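Periplasmic cell division protein (SufI) (Aquifex aeolicus, PDB 6SYY) binds copper ions and probably acts as an oxidoreductase, a multicopper oxidase from a hyperthermophile with a methionine-rich loop that has a role in catalysis. Local coordinates at residues F103-V108 with I117-F122. Sequence-based numbering, arbitrary orientation.
Sequences FSADFV and IHWHGF. With CU (copper (II) ion), chain E; O (oxygen atom), chain F.
His120 ND1 binds a copper ion at 2.0 Å. His159 and His510 complete the protein ligands of this copper, and the bound oxygen atom lies 2.4 Å from the metal. On the far side of the His120 ring, NE2 is hydrogen-bonded to Asp479, which probably helps to fix the ring's rotation. His118 binds a different copper together with His454, and its ring stacks with that of His456. The His118 ring lies under the backbone N of His120.

The contact between 103-108 and 117-122 is apolar and buried. Phe103 turns an edge to the face of Trp119, a T-shaped pair with planes at 80° and centroids 4.8 Å apart. CE1 of Phe103 makes the closest approach, 3.6 Å from Trp119 CE2. Phe103 has CG anti to the backbone N (chi1 -177°), which carries the ring out to the indole. The opposite indole face is covered by Ile117 CG2, so the six-membered ring is sandwiched. Ala105 CB adds a looser contact, 4.0 Å from Trp119 CZ2. Ile117 also reaches the other segment: its CG1 sits over one face of the Phe107 ring in a CH-pi contact, and CD1 lies 3.5 Å from Phe107 CD1. A leucine in place of Trp119 would probably leave the Phe103 edge without an aromatic face and open a gap beside Ile117.

The contact joins the two sheets of a cupredoxin-like domain. Strand 102-110 pairs with strand 63-72 in one sheet, and strand 117-120 edges the other beside strand 154-160.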
ATOM      1  N   PHE A 103     -16.373  12.299   1.639  1.00 23.02           N
ATOM      2  CA  PHE A 103     -16.292  10.865   1.384  1.00 34.80           C
ATOM      3  C   PHE A 103     -17.367  10.182   2.225  1.00 34.84           C
ATOM      4  O   PHE A 103     -17.239  10.104   3.452  1.00 36.70           O
ATOM      5  CB  PHE A 103     -14.887  10.363   1.725  1.00 24.03           C
ATOM      6  CG  PHE A 103     -14.649   8.907   1.426  1.00 26.62           C
ATOM      7  CD1 PHE A 103     -14.695   7.961   2.439  1.00 46.00           C
ATOM      8  CD2 PHE A 103     -14.348   8.488   0.143  1.00 29.48           C
ATOM      9  CE1 PHE A 103     -14.461   6.623   2.176  1.00 26.92           C
ATOM     10  CE2 PHE A 103     -14.118   7.148  -0.128  1.00 31.77           C
ATOM     11  CZ  PHE A 103     -14.174   6.215   0.891  1.00 24.37           C
ATOM     12  N   SER A 104     -18.429   9.702   1.575  1.00 32.03           N
ATOM     13  CA  SER A 104     -19.595   9.113   2.242  1.00 23.69           C
ATOM     14  C   SER A 104     -19.722   7.650   1.819  1.00 32.19           C
ATOM     15  O   SER A 104     -20.375   7.346   0.819  1.00 33.04           O
ATOM     16  CB  SER A 104     -20.867   9.891   1.895  1.00 25.07           C
ATOM     17  OG  SER A 104     -20.701  11.278   2.115  1.00 38.93           O
ATOM     18  N   ALA A 105     -19.125   6.741   2.586  1.00 22.47           N
ATOM     19  CA  ALA A 105     -19.066   5.334   2.209  1.00 25.25           C
ATOM     20  C   ALA A 105     -19.822   4.464   3.201  1.00 32.03           C
ATOM     21  O   ALA A 105     -19.767   4.690   4.413  1.00 22.48           O
ATOM     22  CB  ALA A 105     -17.619   4.842   2.107  1.00 20.96           C
ATOM     23  N   ASP A 106     -20.531   3.467   2.671  1.00 24.89           N
ATOM     24  CA  ASP A 106     -21.133   2.400   3.458  1.00 33.59           C
ATOM     25  C   ASP A 106     -20.510   1.084   3.030  1.00 31.00           C
ATOM     26  O   ASP A 106     -20.515   0.750   1.839  1.00 27.27           O
ATOM     27  CB  ASP A 106     -22.654   2.327   3.273  1.00 30.97           C
ATOM     28  CG  ASP A 106     -23.326   3.670   3.416  1.00 41.48           C
ATOM     29  OD1 ASP A 106     -23.918   4.147   2.424  1.00 77.85           O
ATOM     30  OD2 ASP A 106     -23.249   4.256   4.515  1.00 51.31           O
ATOM     31  N   PHE A 107     -19.969   0.346   3.992  1.00 29.05           N
ATOM     32  CA  PHE A 107     -19.440  -0.985   3.731  1.00 21.36           C
ATOM     33  C   PHE A 107     -20.531  -2.012   4.001  1.00 25.08           C
ATOM     34  O   PHE A 107     -20.996  -2.145   5.138  1.00 29.51           O
ATOM     35  CB  PHE A 107     -18.212  -1.268   4.593  1.00 20.49           C
ATOM     36  CG  PHE A 107     -17.810  -2.714   4.609  1.00 21.54           C
ATOM     37  CD1 PHE A 107     -17.652  -3.419   3.423  1.00 29.45           C
ATOM     38  CD2 PHE A 107     -17.588  -3.374   5.807  1.00 23.11           C
ATOM     39  CE1 PHE A 107     -17.283  -4.756   3.432  1.00 26.65           C
ATOM     40  CE2 PHE A 107     -17.215  -4.711   5.826  1.00 26.31           C
ATOM     41  CZ  PHE A 107     -17.063  -5.402   4.639  1.00 28.04           C
ATOM     42  N   VAL A 108     -20.934  -2.734   2.961  1.00 36.48           N
ATOM     43  CA  VAL A 108     -21.892  -3.827   3.084  1.00 30.34           C
ATOM     44  C   VAL A 108     -21.112  -5.133   3.045  1.00 29.16           C
ATOM     45  O   VAL A 108     -20.398  -5.413   2.072  1.00 28.49           O
ATOM     46  CB  VAL A 108     -22.950  -3.772   1.973  1.00 24.59           C
ATOM     47  CG1 VAL A 108     -24.017  -4.824   2.212  1.00 25.71           C
ATOM     48  CG2 VAL A 108     -23.551  -2.378   1.898  1.00 25.11           C
ATOM     49  N   ILE A 117     -13.444  -2.179   6.064  1.00 23.79           N
ATOM     50  CA  ILE A 117     -12.528  -1.631   5.071  1.00 19.47           C
ATOM     51  C   ILE A 117     -11.645  -0.596   5.747  1.00 26.28           C
ATOM     52  O   ILE A 117     -12.141   0.307   6.428  1.00 24.64           O
ATOM     53  CB  ILE A 117     -13.286  -1.004   3.890  1.00 23.68           C
ATOM     54  CG1 ILE A 117     -14.308  -1.982   3.313  1.00 25.50           C
ATOM     55  CG2 ILE A 117     -12.305  -0.564   2.813  1.00 29.40           C
ATOM     56  CD1 ILE A 117     -15.112  -1.400   2.175  1.00 27.13           C
ATOM     57  N   HIS A 118     -10.340  -0.725   5.564  1.00 24.45           N
ATOM     58  CA  HIS A 118      -9.397   0.303   5.975  1.00 26.61           C
ATOM     59  C   HIS A 118      -8.998   1.139   4.765  1.00 35.71           C
ATOM     60  O   HIS A 118      -8.641   0.591   3.716  1.00 24.32           O
ATOM     61  CB  HIS A 118      -8.158  -0.313   6.620  1.00 24.62           C
ATOM     62  CG  HIS A 118      -7.087   0.685   6.924  1.00 57.27           C
ATOM     63  ND1 HIS A 118      -7.339   1.865   7.590  1.00 43.72           N
ATOM     64  CD2 HIS A 118      -5.761   0.684   6.648  1.00 37.77           C
ATOM     65  CE1 HIS A 118      -6.216   2.548   7.711  1.00 55.10           C
ATOM     66  NE2 HIS A 118      -5.242   1.851   7.153  1.00 68.61           N
ATOM     67  N   TRP A 119      -9.070   2.462   4.908  1.00 25.75           N
ATOM     68  CA  TRP A 119      -8.616   3.384   3.867  1.00 29.55           C
ATOM     69  C   TRP A 119      -7.150   3.709   4.147  1.00 35.60           C
ATOM     70  O   TRP A 119      -6.803   4.738   4.732  1.00 33.15           O
ATOM     71  CB  TRP A 119      -9.489   4.633   3.836  1.00 23.29           C
ATOM     72  CG  TRP A 119     -10.946   4.344   4.002  1.00 30.75           C
ATOM     73  CD1 TRP A 119     -11.721   4.630   5.088  1.00 36.53           C
ATOM     74  CD2 TRP A 119     -11.805   3.699   3.056  1.00 37.44           C
ATOM     75  NE1 TRP A 119     -13.012   4.207   4.876  1.00 37.08           N
ATOM     76  CE2 TRP A 119     -13.089   3.630   3.636  1.00 31.62           C
ATOM     77  CE3 TRP A 119     -11.615   3.171   1.774  1.00 30.91           C
ATOM     78  CZ2 TRP A 119     -14.172   3.056   2.981  1.00 30.59           C
ATOM     79  CZ3 TRP A 119     -12.696   2.602   1.124  1.00 40.40           C
ATOM     80  CH2 TRP A 119     -13.958   2.551   1.727  1.00 25.79           C
ATOM     81  N   HIS A 120      -6.281   2.797   3.714  1.00 30.04           N
ATOM     82  CA  HIS A 120      -4.865   2.841   4.065  1.00 29.27           C
ATOM     83  C   HIS A 120      -4.222   4.117   3.542  1.00 42.81           C
ATOM     84  O   HIS A 120      -4.246   4.394   2.338  1.00 30.10           O
ATOM     85  CB  HIS A 120      -4.164   1.598   3.506  1.00 26.75           C
ATOM     86  CG  HIS A 120      -2.712   1.483   3.868  1.00 34.78           C
ATOM     87  ND1 HIS A 120      -2.132   0.284   4.223  1.00 35.51           N
ATOM     88  CD2 HIS A 120      -1.715   2.402   3.894  1.00 37.92           C
ATOM     89  CE1 HIS A 120      -0.847   0.471   4.468  1.00 48.46           C
ATOM     90  NE2 HIS A 120      -0.568   1.747   4.275  1.00 33.37           N
ATOM     91  N   GLY A 121      -3.643   4.891   4.457  1.00 33.52           N
ATOM     92  CA  GLY A 121      -2.994   6.140   4.128  1.00 32.59           C
ATOM     93  C   GLY A 121      -3.829   7.376   4.382  1.00 25.11           C
ATOM     94  O   GLY A 121      -3.284   8.486   4.342  1.00 40.54           O
ATOM     95  N   PHE A 122      -5.124   7.222   4.651  1.00 41.45           N
ATOM     96  CA  PHE A 122      -5.992   8.374   4.860  1.00 20.11           C
ATOM     97  C   PHE A 122      -5.748   9.013   6.223  1.00 44.42           C
ATOM     98  O   PHE A 122      -5.519   8.328   7.224  1.00 32.56           O
ATOM     99  CB  PHE A 122      -7.467   7.969   4.754  1.00 31.26           C
ATOM    100  CG  PHE A 122      -7.975   7.842   3.344  1.00 42.43           C
ATOM    101  CD1 PHE A 122      -7.113   7.589   2.289  1.00 28.78           C
ATOM    102  CD2 PHE A 122      -9.326   7.986   3.073  1.00 29.19           C
ATOM    103  CE1 PHE A 122      -7.591   7.472   0.992  1.00 29.34           C
ATOM    104  CE2 PHE A 122      -9.809   7.870   1.779  1.00 46.40           C
ATOM    105  CZ  PHE A 122      -8.940   7.614   0.738  1.00 32.87           C
TER
HETATM  106 CU    CU E 704      -2.903  -1.465   4.677  0.60 38.83          CU
HETATM  107  O     O F 705      -3.257  -1.408   7.070  0.60 29.00           O